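Local coordinates for protein saframycin Mx1 synthetase B (Legionella pneumophila subsp. pneumophila, PDB 3KXW) that belongs to the ANL superfamily of AMP-binding enzymes and holds 5'-O-[(S)-(dodecanoyloxy)(hydroxy)phosphoryl]adenosine in a pocket, at residues D105-I110 with P138-I143; N197-F200 with H204-D207; V516-L521 with I540-L545. One frame throughout, in Å; residues are numbered along the deposited sequence.

Contact 1: residues D105-I110 with P138-I143; sequences DKAQRI and PKFLKI
A beta hairpin at the edge of a mixed sheet presents its type I' turn to helix 101-114, so that F140 and L141 meet A107 and Q108. The turn runs from F140 to I143, and these two residues exchange a pair of backbone hydrogen bonds, F140 N to I143 O at 2.9 Å and I143 N to F140 O at 2.8 Å. L141 and K142 between them both have positive phi, as this tight two-residue reversal requires.

L141 makes the largest single contribution. Its CD1 presses against the helix backbone, 3.6 Å from Q108 CA, while its other methyl, CD2, lies 3.6 Å from Q108 NE2. The glutamine sends CG away from its own backbone N (chi1 171°) and then bends at chi2 (69°), which brings the amide across the leucine at an angle, NE2 near both methyls. A107 is small enough to let the hairpin close in: its CB sits at the edge of the F140 ring, near the ring plane, 4.2 Å from CZ. L141 CG lies over the centre of one face of that ring. F140 is buried and also touches V119 and M121 of strand 118-121, a place suited to a large flat hydrocarbon.

On the polar side, one water donates to Q108 OE1 and, at 2.8 Å, to L141 O. Elsewhere on the helix, R109 NE reaches back one turn to D105 OD2 (2.8 Å), in a salt bridge that meets the syn side of the carboxylate; K102 is a second cationic partner of that oxygen.

No direct hydrogen bond joins the segments. Methyl groups and the edge of a ring supply the fit, and glutamine suits this partly exposed position because its aliphatic stem can pack while its amide oxygen accepts a hydrogen from water.

Contact 2: residues N197-F200 with H204-D207; sequences NKIF and HMND. With 1ZZ (5'-O-[(S)-(dodecanoyloxy)(hydroxy)phosphoryl]adenosine), chain B.
M205, a selenomethionine in this model, lies against F200 and I199 at the end of the bound 5'-O-[(S)-(dodecanoyloxy)(hydroxy)phosphoryl]adenosine, just where a Schellman motif closes helix 189-202. Its CE is 3.7 Å from C1, the terminal carbon of the ligand's dodecanoyl chain. I199 CG2 touches the same chain a little further along, 3.8 Å from C3, and also meets M205 CE at 3.9 Å. The two side chains run side by side, pointing the same way, and give the pocket an apolar lining that suits an unbranched alkyl tail.

Behind this lining stands F200. M205 CB sits over the face of its ring, 3.6 Å from the centroid and only 14° off the ring normal, a CH-pi contact. The selenium approaches the same ring obliquely in a Met-aromatic contact, close to CD1. Beyond CG the M205 chain is extended (chi3 -176°), which carries CE past the phenylalanine and on to the tail. A long, flexible, apolar side chain suits a residue that touches the ring at CB and the ligand at CE. Helix 220-233 adds to the wall: T229 touches both I199 and M205, and I224 touches I199.

The next shell is the backbone that places M205. H204 takes a positive phi as the C-prime residue; its N pairs with T201 O, while M205 N bonds to F200 O at 3.1 Å, the N-H pointing almost straight at the acceptor (163°). After this reversal the CB of M205 points toward the helix. The following residue, N206, is fastened by N to T209 OG1 and by OD1 to E208 N. F200 O takes a second hydrogen, from a water 3.1 Å away that also donates to M205 O at 2.7 Å.

Contact 3: residues V516-L521 with I540-L545; sequences VAQDNL and IVLIPL
Helix segment 516-521 lies over strand segment 540-545, running roughly antiparallel to it, with Q518 CA 8.8 Å from L542 CA and L521 CA 9.8 Å from I540 CA. At that separation the backbones exchange no hydrogen bonds, and the space between them is bridged by side chains. L521 and L542 reach toward each other tip to tip: CD2 of L521 comes within 4.0 Å of L542 CD2 and stands equally near its CD1. With its CG anti to the backbone N (chi1 174°), L521 brings CD2 to the methyls of L542.

Helix 515-533 is the crossover of a beta-alpha-beta unit, joining the parallel neighbours 499-508 and 539-544 of a mixed sheet. Branched aliphatic residues suit the strand face beneath such a helix, and L542 also touches F522 of the helix and V508 of the adjoining strand. I540 turns to the same side and meets F522 and I525. The apolar stem of the partly exposed Q518 adds to this, its CG 4.2 Å from L542 CD1. The amide at its end has a polar outlet, NE2 making a weak hydrogen bond to M513 O.

Overall arrangement
Contacts 1 and 2 fall within the AMP-binding enzyme region of the chain, whereas contact 3 belongs to the later Disco-interacting protein 2-like region; 2 and 3 lie on opposite sides of the chain's centre, about 45 Å apart between contact centres. None touches another. Each sets a helix against something different: a hairpin turn in contact 1; in contact 2, the loop that follows its own helix, 189-202; a sheet strand in contact 3. Contact 1 is partly buried and relies on water for its polar link; contacts 2 and 3 are buried. Contact 3 is purely apolar across its segments, while contact 2 adds a direct backbone hydrogen bond and, alone of the three, touches the ligand.

Contact 1: residues D105-I110 with P138-I143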
loop_
_atom_site.group_PDB
_atom_site.type_symbol
_atom_site.label_atom_id
_atom_site.label_comp_id
_atom_site.label_asym_id
_atom_site.label_seq_id
_atom_site.Cartn_x
_atom_site.Cartn_y
_atom_site.Cartn_z
ATOM N N ASP A 105 3.300 10.474 16.078
ATOM C CA ASP A 105 2.680 9.565 17.025
ATOM C C ASP A 105 2.868 8.106 16.573
ATOM O O ASP A 105 3.202 7.236 17.374
ATOM C CB ASP A 105 1.186 9.892 17.131
ATOM C CG ASP A 105 0.432 8.870 17.933
ATOM O OD1 ASP A 105 0.566 8.892 19.171
ATOM O OD2 ASP A 105 -0.286 8.041 17.323
ATOM N N LYS A 106 2.632 7.841 15.292
ATOM C CA LYS A 106 2.797 6.492 14.760
ATOM C C LYS A 106 4.250 6.032 14.916
ATOM O O LYS A 106 4.518 4.909 15.342
ATOM C CB LYS A 106 2.340 6.424 13.291
ATOM C CG LYS A 106 2.750 5.140 12.569
ATOM C CD LYS A 106 1.747 4.708 11.518
ATOM C CE LYS A 106 1.812 5.559 10.271
ATOM N NZ LYS A 106 1.072 4.863 9.180
ATOM N N ALA A 107 5.188 6.909 14.577
ATOM C CA ALA A 107 6.606 6.584 14.737
ATOM C C ALA A 107 6.940 6.252 16.191
ATOM O O ALA A 107 7.636 5.285 16.464
ATOM C CB ALA A 107 7.497 7.733 14.214
ATOM N N GLN A 108 6.457 7.052 17.134
ATOM C CA GLN A 108 6.732 6.772 18.536
ATOM C C GLN A 108 6.158 5.422 18.976
ATOM O O GLN A 108 6.774 4.691 19.754
ATOM C CB GLN A 108 6.171 7.887 19.436
ATOM C CG GLN A 108 6.228 7.534 20.920
ATOM C CD GLN A 108 7.655 7.493 21.439
ATOM O OE1 GLN A 108 8.200 6.426 21.747
ATOM N NE2 GLN A 108 8.277 8.653 21.509
ATOM N N ARG A 109 4.957 5.092 18.508
ATOM C CA ARG A 109 4.368 3.806 18.884
ATOM C C ARG A 109 5.161 2.651 18.283
ATOM O O ARG A 109 5.281 1.606 18.891
ATOM C CB ARG A 109 2.889 3.717 18.478
ATOM C CG ARG A 109 1.972 4.664 19.235
ATOM C CD ARG A 109 0.595 4.780 18.570
ATOM N NE ARG A 109 -0.110 5.936 19.115
ATOM C CZ ARG A 109 -0.727 5.927 20.290
ATOM N NH1 ARG A 109 -0.763 4.812 21.008
ATOM N NH2 ARG A 109 -1.324 7.024 20.744
ATOM N N ILE A 110 5.709 2.856 17.091
ATOM C CA ILE A 110 6.525 1.829 16.445
ATOM C C ILE A 110 7.868 1.658 17.167
ATOM O O ILE A 110 8.336 0.540 17.403
ATOM C CB ILE A 110 6.691 2.124 14.948
ATOM C CG1 ILE A 110 5.393 1.771 14.223
ATOM C CG2 ILE A 110 7.861 1.339 14.358
ATOM C CD1 ILE A 110 5.371 2.143 12.737
ATOM N N PRO A 138 23.650 12.124 17.960
ATOM C CA PRO A 138 22.251 12.445 17.676
ATOM C C PRO A 138 21.347 11.276 18.042
ATOM O O PRO A 138 21.761 10.123 17.920
ATOM C CB PRO A 138 22.230 12.642 16.159
ATOM C CG PRO A 138 23.643 12.578 15.707
ATOM C CD PRO A 138 24.428 11.870 16.740
ATOM N N LYS A 139 20.129 11.587 18.481
ATOM C CA LYS A 139 19.123 10.580 18.814
ATOM C C LYS A 139 17.745 10.979 18.292
ATOM O O LYS A 139 17.385 12.154 18.308
ATOM C CB LYS A 139 19.074 10.355 20.326
ATOM C CG LYS A 139 20.343 9.727 20.865
ATOM C CD LYS A 139 20.292 9.532 22.360
ATOM C CE LYS A 139 21.628 9.000 22.862
ATOM N NZ LYS A 139 21.402 7.966 23.913
ATOM N N PHE A 140 16.995 9.998 17.794
ATOM C CA PHE A 140 15.608 10.216 17.415
ATOM C C PHE A 140 14.721 9.399 18.351
ATOM O O PHE A 140 14.861 8.182 18.428
ATOM C CB PHE A 140 15.368 9.800 15.952
ATOM C CG PHE A 140 13.908 9.741 15.569
ATOM C CD1 PHE A 140 13.159 10.906 15.482
ATOM C CD2 PHE A 140 13.292 8.524 15.302
ATOM C CE1 PHE A 140 11.822 10.866 15.131
ATOM C CE2 PHE A 140 11.936 8.469 14.958
ATOM C CZ PHE A 140 11.204 9.640 14.870
ATOM N N LEU A 141 13.835 10.071 19.083
ATOM C CA LEU A 141 13.046 9.392 20.106
ATOM C C LEU A 141 13.901 8.409 20.899
ATOM O O LEU A 141 13.549 7.229 21.056
ATOM C CB LEU A 141 11.837 8.692 19.473
ATOM C CG LEU A 141 10.918 9.505 18.556
ATOM C CD1 LEU A 141 9.817 8.593 18.018
ATOM C CD2 LEU A 141 10.287 10.725 19.283
ATOM N N LYS A 142 15.039 8.909 21.382
ATOM C CA LYS A 142 15.986 8.175 22.230
ATOM C C LYS A 142 16.781 7.078 21.544
ATOM O O LYS A 142 17.521 6.363 22.205
ATOM C CB LYS A 142 15.314 7.582 23.473
ATOM C CG LYS A 142 14.425 8.544 24.219
ATOM C CD LYS A 142 13.861 7.881 25.463
ATOM C CE LYS A 142 12.726 8.704 26.048
ATOM N NZ LYS A 142 12.192 8.077 27.298
ATOM N N ILE A 143 16.626 6.933 20.232
ATOM C CA ILE A 143 17.373 5.904 19.513
ATOM C C ILE A 143 18.579 6.536 18.840
ATOM O O ILE A 143 18.429 7.520 18.125
ATOM C CB ILE A 143 16.531 5.238 18.394
ATOM C CG1 ILE A 143 15.141 4.848 18.895
ATOM C CG2 ILE A 143 17.281 4.026 17.839
ATOM C CD1 ILE A 143 15.184 3.952 20.129
HETATM O O HOH W 1 11.285 6.427 22.473
#

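Contact 2: residues N197-F200 with H204-D207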
loop_
_atom_site.group_PDB
_atom_site.type_symbol
_atom_site.label_atom_id
_atom_site.label_comp_id
_atom_site.label_asym_id
_atom_site.label_seq_id
_atom_site.Cartn_x
_atom_site.Cartn_y
_atom_site.Cartn_z
ATOM N N ASN A 197 8.893 -15.321 -5.215
ATOM C CA ASN A 197 8.781 -16.325 -6.271
ATOM C C ASN A 197 7.347 -16.432 -6.788
ATOM O O ASN A 197 7.108 -16.578 -7.993
ATOM C CB ASN A 197 9.230 -17.697 -5.764
ATOM C CG ASN A 197 8.999 -18.796 -6.800
ATOM O OD1 ASN A 197 9.560 -18.752 -7.896
ATOM N ND2 ASN A 197 8.172 -19.777 -6.454
ATOM N N LYS A 198 6.394 -16.373 -5.873
ATOM C CA LYS A 198 4.999 -16.431 -6.267
ATOM C C LYS A 198 4.631 -15.226 -7.145
ATOM O O LYS A 198 3.922 -15.373 -8.138
ATOM C CB LYS A 198 4.091 -16.502 -5.046
ATOM C CG LYS A 198 4.031 -17.885 -4.427
ATOM C CD LYS A 198 3.350 -17.816 -3.063
ATOM C CE LYS A 198 2.904 -19.194 -2.586
ATOM N NZ LYS A 198 4.007 -20.171 -2.405
ATOM N N ILE A 199 5.132 -14.050 -6.785
ATOM C CA ILE A 199 4.890 -12.833 -7.565
ATOM C C ILE A 199 5.547 -12.901 -8.950
ATOM O O ILE A 199 4.898 -12.650 -9.979
ATOM C CB ILE A 199 5.397 -11.574 -6.808
ATOM C CG1 ILE A 199 4.660 -11.430 -5.465
ATOM C CG2 ILE A 199 5.258 -10.309 -7.665
ATOM C CD1 ILE A 199 5.250 -10.363 -4.533
ATOM N N PHE A 200 6.835 -13.226 -8.981
ATOM C CA PHE A 200 7.560 -13.336 -10.253
ATOM C C PHE A 200 6.860 -14.317 -11.189
ATOM O O PHE A 200 6.720 -14.075 -12.401
ATOM C CB PHE A 200 9.014 -13.763 -10.006
ATOM C CG PHE A 200 9.885 -13.724 -11.226
ATOM C CD1 PHE A 200 10.680 -12.613 -11.493
ATOM C CD2 PHE A 200 9.931 -14.802 -12.101
ATOM C CE1 PHE A 200 11.499 -12.577 -12.620
ATOM C CE2 PHE A 200 10.750 -14.773 -13.229
ATOM C CZ PHE A 200 11.540 -13.667 -13.479
ATOM N N HIS A 204 4.023 -13.639 -14.594
ATOM C CA HIS A 204 4.672 -14.010 -15.852
ATOM C C HIS A 204 5.844 -13.089 -16.187
ATOM O O HIS A 204 5.994 -12.662 -17.331
ATOM C CB HIS A 204 3.666 -13.981 -17.005
ATOM C CG HIS A 204 2.691 -15.122 -17.009
ATOM N ND1 HIS A 204 2.262 -15.752 -15.862
ATOM C CD2 HIS A 204 2.029 -15.722 -18.028
ATOM C CE1 HIS A 204 1.400 -16.706 -16.171
ATOM N NE2 HIS A 204 1.236 -16.704 -17.482
HETATM N N MSE A 205 6.668 -12.771 -15.193
HETATM C CA MSE A 205 7.828 -11.913 -15.413
HETATM C C MSE A 205 8.873 -12.637 -16.240
HETATM O O MSE A 205 8.970 -13.855 -16.183
HETATM C CB MSE A 205 8.440 -11.496 -14.075
HETATM C CG MSE A 205 7.460 -10.699 -13.252
HETATM SE SE MSE A 205 8.285 -9.713 -11.793
HETATM C CE MSE A 205 6.631 -9.031 -11.040
ATOM N N ASN A 206 9.646 -11.876 -16.990
ATOM C CA ASN A 206 10.697 -12.434 -17.835
ATOM C C ASN A 206 11.721 -11.340 -18.033
ATOM O O ASN A 206 11.669 -10.321 -17.337
ATOM C CB ASN A 206 10.134 -12.951 -19.171
ATOM C CG ASN A 206 9.425 -11.870 -19.983
ATOM O OD1 ASN A 206 9.889 -10.745 -20.096
ATOM N ND2 ASN A 206 8.294 -12.235 -20.576
ATOM N N ASP A 207 12.650 -11.507 -18.967
ATOM C CA ASP A 207 13.720 -10.513 -19.061
ATOM C C ASP A 207 13.398 -9.348 -20.009
ATOM O O ASP A 207 14.244 -8.507 -20.304
ATOM C CB ASP A 207 15.084 -11.181 -19.333
ATOM C CG ASP A 207 15.093 -11.959 -20.609
ATOM O OD1 ASP A 207 14.261 -11.615 -21.471
ATOM O OD2 ASP A 207 15.914 -12.905 -20.758
HETATM P P 1ZZ B . -2.216 -4.554 3.748
HETATM C C1 1ZZ B . 4.824 -6.569 -8.917
HETATM N N1 1ZZ B . -7.496 -5.761 0.288
HETATM O O1 1ZZ B . -2.985 -4.360 0.588
HETATM C C2 1ZZ B . 3.569 -6.146 -8.141
HETATM N N2 1ZZ B . -6.616 -6.516 -1.624
HETATM O O2 1ZZ B . -1.516 -4.993 2.305
HETATM C C3 1ZZ B . 2.893 -7.335 -7.447
HETATM N N3 1ZZ B . -10.014 -5.802 -0.444
HETATM O O3 1ZZ B . -1.744 -5.444 4.788
HETATM C C4 1ZZ B . 1.933 -6.852 -6.349
HETATM N N4 1ZZ B . -10.255 -6.547 -2.723
HETATM O O4 1ZZ B . -1.791 -3.028 4.061
HETATM C C5 1ZZ B . 0.914 -7.925 -5.931
HETATM N N5 1ZZ B . -8.501 -7.264 -4.090
HETATM O O5 1ZZ B . -3.880 -4.587 3.648
HETATM C C6 1ZZ B . -0.064 -7.294 -4.930
HETATM O O6 1ZZ B . -6.330 -4.718 2.214
HETATM C C7 1ZZ B . -1.320 -8.038 -4.412
HETATM O O7 1ZZ B . -8.661 -6.015 3.380
HETATM C C8 1ZZ B . -2.330 -7.290 -3.520
HETATM O O8 1ZZ B . -6.831 -7.448 4.235
HETATM C C9 1ZZ B . -1.827 -7.309 -2.067
HETATM C C10 1ZZ B . -2.274 -6.093 -1.222
HETATM C C11 1ZZ B . -1.472 -6.108 0.110
HETATM C C12 1ZZ B . -2.313 -5.414 1.198
HETATM C C13 1ZZ B . -4.560 -5.743 3.209
HETATM C C14 1ZZ B . -5.937 -5.502 3.180
HETATM C C15 1ZZ B . -6.793 -6.815 3.058
HETATM C C16 1ZZ B . -7.966 -6.412 2.605
HETATM C C17 1ZZ B . -7.542 -5.417 1.638
HETATM C C18 1ZZ B . -6.297 -6.130 -0.446
HETATM C C19 1ZZ B . -8.099 -6.375 -1.738
HETATM C C20 1ZZ B . -8.597 -5.983 -0.602
HETATM C C21 1ZZ B . -10.812 -6.026 -1.459
HETATM C C22 1ZZ B . -9.043 -6.715 -2.872
HETATM O O HOH W 2 7.664 -15.800 -14.846
#

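Contact 3: residues V516-L521 with I540-L545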
loop_
_atom_site.group_PDB
_atom_site.type_symbol
_atom_site.label_atom_id
_atom_site.label_comp_id
_atom_site.label_asym_id
_atom_site.label_seq_id
_atom_site.Cartn_x
_atom_site.Cartn_y
_atom_site.Cartn_z
ATOM N N VAL A 516 -11.499 27.020 -10.709
ATOM C CA VAL A 516 -10.105 26.632 -10.597
ATOM C C VAL A 516 -9.658 26.508 -9.143
ATOM O O VAL A 516 -8.962 25.544 -8.778
ATOM C CB VAL A 516 -9.181 27.599 -11.368
ATOM C CG1 VAL A 516 -7.708 27.306 -11.044
ATOM C CG2 VAL A 516 -9.464 27.517 -12.878
ATOM N N ALA A 517 -10.052 27.468 -8.312
ATOM C CA ALA A 517 -9.656 27.450 -6.905
ATOM C C ALA A 517 -10.269 26.229 -6.217
ATOM O O ALA A 517 -9.624 25.575 -5.389
ATOM C CB ALA A 517 -10.061 28.751 -6.208
ATOM N N GLN A 518 -11.509 25.918 -6.579
ATOM C CA GLN A 518 -12.182 24.751 -6.036
ATOM C C GLN A 518 -11.392 23.489 -6.379
ATOM O O GLN A 518 -11.055 22.696 -5.506
ATOM C CB GLN A 518 -13.605 24.642 -6.584
ATOM C CG GLN A 518 -14.583 25.666 -6.004
ATOM C CD GLN A 518 -15.988 25.495 -6.562
ATOM O OE1 GLN A 518 -16.273 24.517 -7.248
ATOM N NE2 GLN A 518 -16.871 26.443 -6.267
ATOM N N ASP A 519 -11.092 23.318 -7.660
ATOM C CA ASP A 519 -10.296 22.179 -8.096
ATOM C C ASP A 519 -8.980 22.040 -7.356
ATOM O O ASP A 519 -8.630 20.939 -6.918
ATOM C CB ASP A 519 -10.073 22.234 -9.607
ATOM C CG ASP A 519 -11.325 21.869 -10.380
ATOM O OD1 ASP A 519 -12.338 21.515 -9.736
ATOM O OD2 ASP A 519 -11.311 21.921 -11.628
ATOM N N ASN A 520 -8.247 23.146 -7.224
ATOM C CA ASN A 520 -6.994 23.174 -6.481
ATOM C C ASN A 520 -7.227 22.769 -5.036
ATOM O O ASN A 520 -6.484 21.971 -4.472
ATOM C CB ASN A 520 -6.394 24.598 -6.512
ATOM C CG ASN A 520 -5.761 24.949 -7.851
ATOM O OD1 ASN A 520 -5.329 24.061 -8.596
ATOM N ND2 ASN A 520 -5.688 26.258 -8.165
ATOM N N LEU A 521 -8.281 23.315 -4.439
ATOM C CA LEU A 521 -8.603 22.999 -3.046
ATOM C C LEU A 521 -8.890 21.508 -2.855
ATOM O O LEU A 521 -8.363 20.900 -1.927
ATOM C CB LEU A 521 -9.796 23.827 -2.552
ATOM C CG LEU A 521 -10.325 23.496 -1.152
ATOM C CD1 LEU A 521 -9.191 23.538 -0.100
ATOM C CD2 LEU A 521 -11.442 24.457 -0.781
ATOM N N ILE A 540 -15.690 15.145 -1.427
ATOM C CA ILE A 540 -15.475 16.388 -0.683
ATOM C C ILE A 540 -16.634 17.324 -0.933
ATOM O O ILE A 540 -17.010 17.538 -2.084
ATOM C CB ILE A 540 -14.166 17.111 -1.115
ATOM C CG1 ILE A 540 -12.976 16.173 -0.925
ATOM C CG2 ILE A 540 -13.979 18.415 -0.316
ATOM C CD1 ILE A 540 -11.684 16.736 -1.447
ATOM N N VAL A 541 -17.179 17.896 0.139
ATOM C CA VAL A 541 -18.300 18.826 0.009
ATOM C C VAL A 541 -17.939 20.181 0.610
ATOM O O VAL A 541 -17.451 20.248 1.740
ATOM C CB VAL A 541 -19.576 18.307 0.738
ATOM C CG1 VAL A 541 -20.748 19.202 0.415
ATOM C CG2 VAL A 541 -19.895 16.872 0.318
ATOM N N LEU A 542 -18.206 21.249 -0.142
ATOM C CA LEU A 542 -17.902 22.605 0.287
ATOM C C LEU A 542 -19.234 23.282 0.592
ATOM O O LEU A 542 -20.178 23.145 -0.174
ATOM C CB LEU A 542 -17.145 23.382 -0.817
ATOM C CG LEU A 542 -15.804 22.794 -1.304
ATOM C CD1 LEU A 542 -15.091 23.713 -2.320
ATOM C CD2 LEU A 542 -14.840 22.446 -0.147
ATOM N N ILE A 543 -19.295 23.991 1.712
ATOM C CA ILE A 543 -20.486 24.728 2.108
ATOM C C ILE A 543 -20.068 26.109 2.628
ATOM O O ILE A 543 -18.897 26.326 2.915
ATOM C CB ILE A 543 -21.257 23.955 3.191
ATOM C CG1 ILE A 543 -20.427 23.844 4.474
ATOM C CG2 ILE A 543 -21.657 22.557 2.662
ATOM C CD1 ILE A 543 -21.243 23.357 5.646
ATOM N N PRO A 544 -21.028 27.042 2.759
ATOM C CA PRO A 544 -20.707 28.404 3.208
ATOM C C PRO A 544 -20.265 28.474 4.667
ATOM O O PRO A 544 -20.557 27.588 5.468
ATOM C CB PRO A 544 -22.044 29.165 3.037
ATOM C CG PRO A 544 -22.848 28.344 2.083
ATOM C CD PRO A 544 -22.456 26.915 2.408
ATOM N N LEU A 545 -19.553 29.546 4.995
ATOM C CA LEU A 545 -19.173 29.849 6.366
ATOM C C LEU A 545 -20.371 29.836 7.300
ATOM O O LEU A 545 -21.474 30.208 6.913
ATOM C CB LEU A 545 -18.526 31.233 6.443
ATOM C CG LEU A 545 -17.014 31.368 6.471
ATOM C CD1 LEU A 545 -16.653 32.736 7.077
ATOM C CD2 LEU A 545 -16.346 30.238 7.265
#